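Local coordinates for periplasmic binding protein/LacI transcriptional regulator (Burkholderia graminis C4D1M, PDB 5HQJ), which probably serves as the sugar-binding component of an ABC transporter and is seen here holding D-arabinose in its pyranose form, at residues A[126-131]-A[273-278]; A[227-232]-A[258-263]; A[61-66]-A[74-79]. One frame throughout, in Å; residues are numbered along the deposited sequence.

The fold has two lobes, each a six-stranded sheet flanked by helices. Contacts 1 and 3 belong to the lobe whose parallel sheet includes strands 59-62 and 127-129; their centres lie about 18 Å apart, and their nearest atoms about 7 Å. Contact 2 lies on the other side of the chain's centre, about 33 Å from contact 1 and about 37 Å from contact 3, centre to centre, beside the mixed sheet. Along the chain contact 3 closes first, and contact 2 is nested between the two halves of contact 1. Helix 269-284 thus returns to the first lobe by one of the crossings that connect the lobes in type I periplasmic binding proteins.

Contact 1: residues A[126-131]-A[273-278]; sequences MYIGTN and GSLAVD
Ile-128 of strand 127-129 packs against Leu-275 and Ala-276 of helix 269-284, a helix-on-sheet contact in one lobe of the type I periplasmic binding protein fold. The interaction across the two segments is wholly apolar. The isoleucine uses both branches: CD1 lies 3.9 Å from Leu-275 CB and also rests on the helix backbone, 3.7 Å from Ala-276 N, while CG2 meets the leucine branch, 4.0 Å from Leu-275 CD1. With CG1 set beside the backbone N (chi1 -56°) and chi2 extended, the longer branch reaches out to the helix. A beta-branched residue suits a strand, and its two arms spread over the helix surface. The small Ala-276 lets the isoleucine tip settle on the helix backbone. Leu-113 of the adjacent strand 111-115 touches both Ile-128 and Ala-276, continuing the apolar layer, while Val-277 faces the other way, onto helix 42-56.

The polar interactions lie at and beyond the C-terminal end of the strand, where the chain runs toward the sugar pocket. Thr-130 OG1 is hydrogen-bonded to Gln-267 OE1, and Gln-267 is one of the residues lining the arabinose site; Ile-128 itself stands about 12 Å from the sugar, measured from its side chain. Asn-131 N-caps helix 132-146, its OD1 accepting from Gln-134 N, a role for which its short amide is well suited. Gly-129 crosses one face of the Tyr-127 ring, its N 3.6 Å above the plane near the rim, and the lack of a side chain, which would run into Tyr-127 OH, lets the ring lie along the strand. The phenol spans to the end of the strand with a hydrogen bond from Tyr-127 OH to Thr-130 O, 2.7 Å long, in the carbonyl plane and on a lone pair.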
loop_
_atom_site.group_PDB
_atom_site.type_symbol
_atom_site.label_atom_id
_atom_site.label_comp_id
_atom_site.label_asym_id
_atom_site.label_seq_id
_atom_site.Cartn_x
_atom_site.Cartn_y
_atom_site.Cartn_z
HETATM N N MSE A 126 16.439 1.491 6.368
HETATM C CA MSE A 126 15.417 0.618 6.896
HETATM C C MSE A 126 14.108 0.815 6.146
HETATM O O MSE A 126 13.910 1.839 5.488
HETATM C CB MSE A 126 15.210 0.875 8.389
HETATM C CG MSE A 126 14.661 2.234 8.693
HETATM SE SE MSE A 126 14.541 2.639 10.606
HETATM C CE MSE A 126 12.864 1.709 10.998
ATOM N N TYR A 127 13.251 -0.200 6.256
ATOM C CA TYR A 127 11.891 -0.219 5.731
ATOM C C TYR A 127 10.864 -0.293 6.842
ATOM O O TYR A 127 10.942 -1.161 7.733
ATOM C CB TYR A 127 11.725 -1.411 4.778
ATOM C CG TYR A 127 10.275 -1.771 4.452
ATOM C CD1 TYR A 127 9.547 -1.038 3.537
ATOM C CD2 TYR A 127 9.651 -2.855 5.052
ATOM C CE1 TYR A 127 8.239 -1.373 3.250
ATOM C CE2 TYR A 127 8.350 -3.181 4.774
ATOM C CZ TYR A 127 7.645 -2.439 3.857
ATOM O OH TYR A 127 6.340 -2.770 3.559
ATOM N N ILE A 128 9.911 0.618 6.781
ATOM C CA ILE A 128 8.778 0.620 7.663
ATOM C C ILE A 128 7.503 0.305 6.892
ATOM O O ILE A 128 7.038 1.111 6.082
ATOM C CB ILE A 128 8.617 1.990 8.341
ATOM C CG1 ILE A 128 9.912 2.349 9.081
ATOM C CG2 ILE A 128 7.390 2.027 9.254
ATOM C CD1 ILE A 128 9.963 3.799 9.525
ATOM N N GLY A 129 6.894 -0.835 7.157
ATOM C CA GLY A 129 5.660 -1.128 6.467
ATOM C C GLY A 129 5.085 -2.498 6.735
ATOM O O GLY A 129 5.489 -3.213 7.663
ATOM N N THR A 130 4.105 -2.842 5.911
ATOM C CA THR A 130 3.429 -4.126 5.975
ATOM C C THR A 130 4.360 -5.233 5.509
ATOM O O THR A 130 5.251 -5.018 4.680
ATOM C CB THR A 130 2.158 -4.083 5.094
ATOM O OG1 THR A 130 1.358 -3.029 5.603
ATOM C CG2 THR A 130 1.408 -5.364 5.127
ATOM N N ASN A 131 4.142 -6.428 6.065
ATOM C CA ASN A 131 4.735 -7.648 5.518
ATOM C C ASN A 131 3.809 -8.095 4.425
ATOM O O ASN A 131 2.788 -8.716 4.684
ATOM C CB ASN A 131 4.884 -8.739 6.572
ATOM C CG ASN A 131 5.552 -9.990 6.026
ATOM O OD1 ASN A 131 5.609 -10.211 4.804
ATOM N ND2 ASN A 131 6.066 -10.817 6.930
ATOM N N GLY A 273 3.836 6.781 8.752
ATOM C CA GLY A 273 4.314 8.151 8.575
ATOM C C GLY A 273 4.925 8.686 9.847
ATOM O O GLY A 273 5.957 9.380 9.854
ATOM N N SER A 274 4.299 8.354 10.971
ATOM C CA SER A 274 4.827 8.764 12.248
ATOM C C SER A 274 6.222 8.177 12.525
ATOM O O SER A 274 7.181 8.883 12.878
ATOM C CB SER A 274 3.847 8.322 13.341
ATOM O OG SER A 274 4.184 8.944 14.534
ATOM N N LEU A 275 6.324 6.860 12.380
ATOM C CA LEU A 275 7.613 6.176 12.544
ATOM C C LEU A 275 8.640 6.654 11.545
ATOM O O LEU A 275 9.810 6.804 11.887
ATOM C CB LEU A 275 7.439 4.669 12.397
ATOM C CG LEU A 275 6.684 4.008 13.548
ATOM C CD1 LEU A 275 6.453 2.586 13.153
ATOM C CD2 LEU A 275 7.416 4.110 14.930
ATOM N N ALA A 276 8.212 6.918 10.321
ATOM C CA ALA A 276 9.172 7.389 9.311
ATOM C C ALA A 276 9.859 8.678 9.784
ATOM O O ALA A 276 11.086 8.814 9.722
ATOM C CB ALA A 276 8.495 7.606 8.006
ATOM N N VAL A 277 9.079 9.635 10.269
ATOM C CA VAL A 277 9.671 10.885 10.740
ATOM C C VAL A 277 10.501 10.674 12.002
ATOM O O VAL A 277 11.651 11.136 12.096
ATOM C CB VAL A 277 8.586 11.949 10.980
ATOM C CG1 VAL A 277 9.160 13.135 11.675
ATOM C CG2 VAL A 277 7.971 12.383 9.646
ATOM N N ASP A 278 9.946 9.953 12.977
ATOM C CA ASP A 278 10.666 9.665 14.196
ATOM C C ASP A 278 12.007 8.956 13.991
ATOM O O ASP A 278 13.004 9.326 14.623
ATOM C CB ASP A 278 9.773 8.849 15.116
ATOM C CG ASP A 278 8.804 9.719 15.896
ATOM O OD1 ASP A 278 9.112 10.916 16.119
ATOM O OD2 ASP A 278 7.755 9.194 16.293
#

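Contact 2: residues A[227-232]-A[258-263]; sequences KVLNTR and DGYIQG
Tyr-260 lays its ring against the last residue of helix 221-229, Leu-229, and reaches Asn-230, the next residue, with its hydroxyl. The leucine and the tyrosine run past each other in opposite directions: Leu-229 CB approaches the CD1-CE1 side of the ring obliquely, 3.6 Å from Tyr-260 CD1 and 3.9 Å from Tyr-260 CE1. Buried Leu-229 thus gives the ring an apolar partner. Asn-230 crosses the tyrosine at about a right angle, its amide plane turned 37° from the ring. Its CG is anti to the backbone N (chi1 -157°), which carries OD1 to the phenol, where Tyr-260 OH donates a weak hydrogen bond of 2.9 Å to Asn-230 OD1. ND2 gives a weak bond to a water that in turn reaches Asp-258 OD2, also weakly; an exposed amide suits this place, accepting and donating at once. Tyrosine fits too, its ring packing on leucine while its hydroxyl stays among polar groups; Lys-238 adds a cation-pi contact.

Gly-259, with its positive phi of 91°, ends helix 250-258 in a Schellman motif, a backbone shape that glycine adopts readily. The chain then passes through Tyr-260 into strand 263-266 of the mixed sheet. On the other segment, Val-228 packs against helix 194-207, so the contact joins the end of helix 221-229 to the link between helix 250-258 and strand 263-266.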
loop_
_atom_site.group_PDB
_atom_site.type_symbol
_atom_site.label_atom_id
_atom_site.label_comp_id
_atom_site.label_asym_id
_atom_site.label_seq_id
_atom_site.Cartn_x
_atom_site.Cartn_y
_atom_site.Cartn_z
ATOM N N LYS A 227 -18.454 -0.593 -6.987
ATOM C CA LYS A 227 -19.119 0.272 -7.958
ATOM C C LYS A 227 -19.824 -0.614 -8.985
ATOM O O LYS A 227 -20.991 -0.379 -9.336
ATOM C CB LYS A 227 -18.123 1.207 -8.632
ATOM C CG LYS A 227 -18.791 2.145 -9.618
ATOM C CD LYS A 227 -17.834 3.190 -10.147
ATOM C CE LYS A 227 -18.020 4.526 -9.464
ATOM N NZ LYS A 227 -17.581 5.643 -10.344
ATOM N N VAL A 228 -19.138 -1.662 -9.421
ATOM C CA VAL A 228 -19.644 -2.505 -10.513
ATOM C C VAL A 228 -20.808 -3.363 -10.046
ATOM O O VAL A 228 -21.821 -3.508 -10.754
ATOM C CB VAL A 228 -18.526 -3.353 -11.087
ATOM C CG1 VAL A 228 -19.089 -4.395 -12.084
ATOM C CG2 VAL A 228 -17.515 -2.441 -11.800
ATOM N N LEU A 229 -20.692 -3.897 -8.840
ATOM C CA LEU A 229 -21.766 -4.695 -8.260
ATOM C C LEU A 229 -23.017 -3.878 -7.979
ATOM O O LEU A 229 -24.106 -4.441 -7.879
ATOM C CB LEU A 229 -21.275 -5.353 -6.975
ATOM C CG LEU A 229 -20.268 -6.487 -7.192
ATOM C CD1 LEU A 229 -19.992 -7.097 -5.826
ATOM C CD2 LEU A 229 -20.759 -7.557 -8.146
ATOM N N ASN A 230 -22.878 -2.564 -7.874
ATOM C CA ASN A 230 -24.004 -1.724 -7.562
ATOM C C ASN A 230 -24.588 -1.126 -8.848
ATOM O O ASN A 230 -24.912 0.057 -8.906
ATOM C CB ASN A 230 -23.603 -0.613 -6.590
ATOM C CG ASN A 230 -24.788 -0.049 -5.801
ATOM O OD1 ASN A 230 -25.918 -0.503 -5.942
ATOM N ND2 ASN A 230 -24.518 0.939 -4.958
ATOM N N THR A 231 -24.705 -1.956 -9.878
ATOM C CA THR A 231 -25.268 -1.535 -11.159
ATOM C C THR A 231 -26.395 -2.470 -11.550
ATOM O O THR A 231 -26.490 -3.565 -11.029
ATOM C CB THR A 231 -24.218 -1.516 -12.308
ATOM O OG1 THR A 231 -23.577 -2.804 -12.453
ATOM C CG2 THR A 231 -23.165 -0.419 -12.084
ATOM N N ARG A 232 -27.214 -2.063 -12.513
ATOM C CA ARG A 232 -28.272 -2.953 -12.971
ATOM C C ARG A 232 -27.665 -4.219 -13.587
ATOM O O ARG A 232 -28.121 -5.325 -13.268
ATOM C CB ARG A 232 -29.196 -2.269 -13.972
ATOM C CG ARG A 232 -30.450 -3.064 -14.276
ATOM C CD ARG A 232 -31.236 -3.306 -13.008
ATOM N NE ARG A 232 -32.676 -3.335 -13.240
ATOM C CZ ARG A 232 -33.591 -3.076 -12.311
ATOM N NH1 ARG A 232 -33.224 -2.756 -11.075
ATOM N NH2 ARG A 232 -34.879 -3.129 -12.618
ATOM N N ASP A 258 -22.296 -2.059 3.020
ATOM C CA ASP A 258 -23.384 -2.410 2.089
ATOM C C ASP A 258 -23.435 -3.883 1.680
ATOM O O ASP A 258 -24.381 -4.297 1.025
ATOM C CB ASP A 258 -23.266 -1.593 0.792
ATOM C CG ASP A 258 -23.585 -0.124 0.973
ATOM O OD1 ASP A 258 -24.175 0.235 2.009
ATOM O OD2 ASP A 258 -23.258 0.661 0.050
ATOM N N GLY A 259 -22.405 -4.650 2.020
ATOM C CA GLY A 259 -22.381 -6.077 1.700
ATOM C C GLY A 259 -21.733 -6.424 0.373
ATOM O O GLY A 259 -21.797 -7.560 -0.104
ATOM N N TYR A 260 -21.148 -5.428 -0.280
ATOM C CA TYR A 260 -20.473 -5.653 -1.571
ATOM C C TYR A 260 -19.041 -6.181 -1.390
ATOM O O TYR A 260 -18.457 -6.773 -2.309
ATOM C CB TYR A 260 -20.462 -4.356 -2.376
ATOM C CG TYR A 260 -21.802 -3.908 -2.838
ATOM C CD1 TYR A 260 -22.515 -4.687 -3.711
ATOM C CD2 TYR A 260 -22.343 -2.708 -2.406
ATOM C CE1 TYR A 260 -23.762 -4.291 -4.172
ATOM C CE2 TYR A 260 -23.597 -2.303 -2.856
ATOM C CZ TYR A 260 -24.297 -3.117 -3.736
ATOM O OH TYR A 260 -25.544 -2.770 -4.223
ATOM N N ILE A 261 -18.485 -5.909 -0.219
ATOM C CA ILE A 261 -17.164 -6.360 0.198
ATOM C C ILE A 261 -17.348 -7.145 1.490
ATOM O O ILE A 261 -18.125 -6.723 2.355
ATOM C CB ILE A 261 -16.219 -5.143 0.366
ATOM C CG1 ILE A 261 -16.115 -4.391 -0.977
ATOM C CG2 ILE A 261 -14.829 -5.534 0.923
ATOM C CD1 ILE A 261 -15.323 -3.109 -0.939
ATOM N N GLN A 262 -16.669 -8.281 1.617
ATOM C CA GLN A 262 -16.822 -9.186 2.771
ATOM C C GLN A 262 -15.712 -9.050 3.798
ATOM O O GLN A 262 -15.905 -9.353 4.968
ATOM C CB GLN A 262 -16.903 -10.636 2.290
ATOM C CG GLN A 262 -18.245 -11.047 1.695
ATOM C CD GLN A 262 -18.648 -10.203 0.511
ATOM O OE1 GLN A 262 -17.909 -10.083 -0.465
ATOM N NE2 GLN A 262 -19.800 -9.570 0.609
ATOM N N GLY A 263 -14.549 -8.590 3.369
ATOM C CA GLY A 263 -13.430 -8.434 4.282
ATOM C C GLY A 263 -12.429 -7.468 3.719
ATOM O O GLY A 263 -12.296 -7.367 2.486
HETATM O O HOH W 1 -25.800 0.633 -2.191
#

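Contact 3: residues A[61-66]-A[74-79]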
loop_
_atom_site.group_PDB
_atom_site.type_symbol
_atom_site.label_atom_id
_atom_site.label_comp_id
_atom_site.label_asym_id
_atom_site.label_seq_id
_atom_site.Cartn_x
_atom_site.Cartn_y
_atom_site.Cartn_z
ATOM N N GLN A 61 8.249 18.641 4.959
ATOM C CA GLN A 61 7.532 18.756 3.690
ATOM C C GLN A 61 7.033 17.418 3.152
ATOM O O GLN A 61 7.687 16.359 3.237
ATOM C CB GLN A 61 8.404 19.438 2.617
ATOM C CG GLN A 61 9.848 19.190 2.821
ATOM C CD GLN A 61 10.730 19.766 1.731
ATOM O OE1 GLN A 61 10.252 20.214 0.688
ATOM N NE2 GLN A 61 12.033 19.751 1.973
ATOM N N TRP A 62 5.853 17.507 2.565
ATOM C CA TRP A 62 5.223 16.429 1.837
ATOM C C TRP A 62 5.393 16.721 0.351
ATOM O O TRP A 62 4.899 17.737 -0.139
ATOM C CB TRP A 62 3.753 16.352 2.285
ATOM C CG TRP A 62 2.871 15.350 1.655
ATOM C CD1 TRP A 62 1.902 15.582 0.733
ATOM C CD2 TRP A 62 2.830 13.951 1.931
ATOM N NE1 TRP A 62 1.246 14.418 0.423
ATOM C CE2 TRP A 62 1.804 13.397 1.145
ATOM C CE3 TRP A 62 3.554 13.104 2.784
ATOM C CZ2 TRP A 62 1.505 12.051 1.153
ATOM C CZ3 TRP A 62 3.235 11.749 2.792
ATOM C CH2 TRP A 62 2.245 11.240 1.977
ATOM N N VAL A 63 6.134 15.860 -0.338
ATOM C CA VAL A 63 6.493 16.069 -1.741
ATOM C C VAL A 63 5.855 15.009 -2.632
ATOM O O VAL A 63 6.189 13.820 -2.567
ATOM C CB VAL A 63 8.016 16.059 -1.916
ATOM C CG1 VAL A 63 8.391 16.548 -3.308
ATOM C CG2 VAL A 63 8.662 16.933 -0.841
ATOM N N VAL A 64 4.953 15.448 -3.495
ATOM C CA VAL A 64 4.099 14.524 -4.214
ATOM C C VAL A 64 4.488 14.320 -5.685
ATOM O O VAL A 64 4.556 15.286 -6.452
ATOM C CB VAL A 64 2.644 15.001 -4.182
ATOM C CG1 VAL A 64 1.755 13.879 -4.592
ATOM C CG2 VAL A 64 2.253 15.513 -2.781
ATOM N N PRO A 65 4.725 13.060 -6.091
ATOM C CA PRO A 65 4.892 12.793 -7.529
ATOM C C PRO A 65 3.610 13.069 -8.340
ATOM O O PRO A 65 2.530 13.070 -7.756
ATOM C CB PRO A 65 5.255 11.303 -7.572
ATOM C CG PRO A 65 5.814 10.988 -6.177
ATOM C CD PRO A 65 5.016 11.872 -5.264
ATOM N N GLN A 66 3.730 13.286 -9.657
ATOM C CA GLN A 66 2.568 13.580 -10.509
ATOM C C GLN A 66 2.041 12.316 -11.180
ATOM O O GLN A 66 0.872 12.252 -11.588
ATOM C CB GLN A 66 2.919 14.605 -11.587
ATOM C CG GLN A 66 3.692 15.806 -11.084
ATOM C CD GLN A 66 5.176 15.528 -10.955
ATOM O OE1 GLN A 66 5.885 15.426 -11.958
ATOM N NE2 GLN A 66 5.657 15.392 -9.718
ATOM N N VAL A 74 13.039 10.367 -8.927
ATOM C CA VAL A 74 14.465 10.700 -8.939
ATOM C C VAL A 74 14.640 12.225 -8.911
ATOM O O VAL A 74 15.442 12.749 -8.142
ATOM C CB VAL A 74 15.199 10.088 -10.173
ATOM C CG1 VAL A 74 16.682 10.453 -10.167
ATOM C CG2 VAL A 74 15.049 8.580 -10.171
ATOM N N GLN A 75 13.875 12.939 -9.734
ATOM C CA GLN A 75 13.978 14.393 -9.775
ATOM C C GLN A 75 13.745 14.990 -8.394
ATOM O O GLN A 75 14.472 15.899 -7.978
ATOM C CB GLN A 75 12.986 14.988 -10.784
ATOM C CG GLN A 75 13.473 14.920 -12.219
ATOM C CD GLN A 75 14.790 15.654 -12.417
ATOM O OE1 GLN A 75 14.922 16.822 -12.045
ATOM N NE2 GLN A 75 15.784 14.958 -12.975
ATOM N N ILE A 76 12.765 14.456 -7.666
ATOM C CA ILE A 76 12.449 14.977 -6.333
ATOM C C ILE A 76 13.613 14.809 -5.363
ATOM O O ILE A 76 13.918 15.712 -4.583
ATOM C CB ILE A 76 11.208 14.301 -5.737
ATOM C CG1 ILE A 76 9.962 14.730 -6.511
ATOM C CG2 ILE A 76 11.055 14.689 -4.263
ATOM C CD1 ILE A 76 8.692 13.988 -6.119
ATOM N N ILE A 77 14.271 13.658 -5.408
ATOM C CA ILE A 77 15.375 13.410 -4.491
ATOM C C ILE A 77 16.576 14.315 -4.825
ATOM O O ILE A 77 17.226 14.817 -3.913
ATOM C CB ILE A 77 15.770 11.896 -4.485
ATOM C CG1 ILE A 77 14.594 11.067 -3.940
ATOM C CG2 ILE A 77 16.986 11.659 -3.602
ATOM C CD1 ILE A 77 14.631 9.608 -4.292
ATOM N N GLU A 78 16.831 14.600 -6.102
ATOM C CA GLU A 78 17.943 15.494 -6.446
ATOM C C GLU A 78 17.729 16.901 -5.883
ATOM O O GLU A 78 18.664 17.499 -5.343
ATOM C CB GLU A 78 18.147 15.566 -7.963
ATOM C CG GLU A 78 18.115 14.206 -8.639
ATOM C CD GLU A 78 18.952 14.137 -9.891
ATOM O OE1 GLU A 78 18.693 14.934 -10.824
ATOM O OE2 GLU A 78 19.866 13.275 -9.940
ATOM N N ASP A 79 16.507 17.424 -5.999
ATOM C CA ASP A 79 16.164 18.709 -5.386
ATOM C C ASP A 79 16.465 18.695 -3.900
ATOM O O ASP A 79 17.045 19.631 -3.359
ATOM C CB ASP A 79 14.690 19.044 -5.591
ATOM C CG ASP A 79 14.330 19.266 -7.040
ATOM O OD1 ASP A 79 13.454 20.117 -7.299
ATOM O OD2 ASP A 79 14.913 18.596 -7.919
#
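Val-63 and Ile-76 meet tip to tip, and here the packing is tight: Val-63 CG1 lies only 3.4 Å from Ile-76 CG2, closer than usual for two carbons, and 3.8 Å from Ile-76 CD1. Having CG1 anti to the backbone N (chi1 -169°) is what points this methyl of Val-63 at the helix. Beyond it, the side chains of Ile-76 and Pro-65 cross at about a right angle, with Ile-76 CD1 4.2 Å from Pro-65 CG, a more relaxed fit. The branched side chains press methyl against methyl, and the apolar residue types suit this seam; the puckered proline ring offers its CG to the isoleucine methyl as the chain leaves the strand. Ile-34 of neighbouring strand 30-34 touches both Pro-65 and Ile-76, closing the seam from the sheet side.

The outer side is looser. Val-64 turns its side chain away from the helix, and exposed Gln-66 folds back over the loop, its NE2 giving a weak 3.4 Å hydrogen bond to Val-64 O. Along the helix, Gln-75 and Asp-79 are exposed, as suits polar residues.

Strand 59-62, a loop and helix 71-82 follow one another here, with strand 87-90 next in the chain and parallel in the same sheet. This is the beta-alpha-beta crossover of a Rossmann-like lobe, typical of type I periplasmic binding proteins.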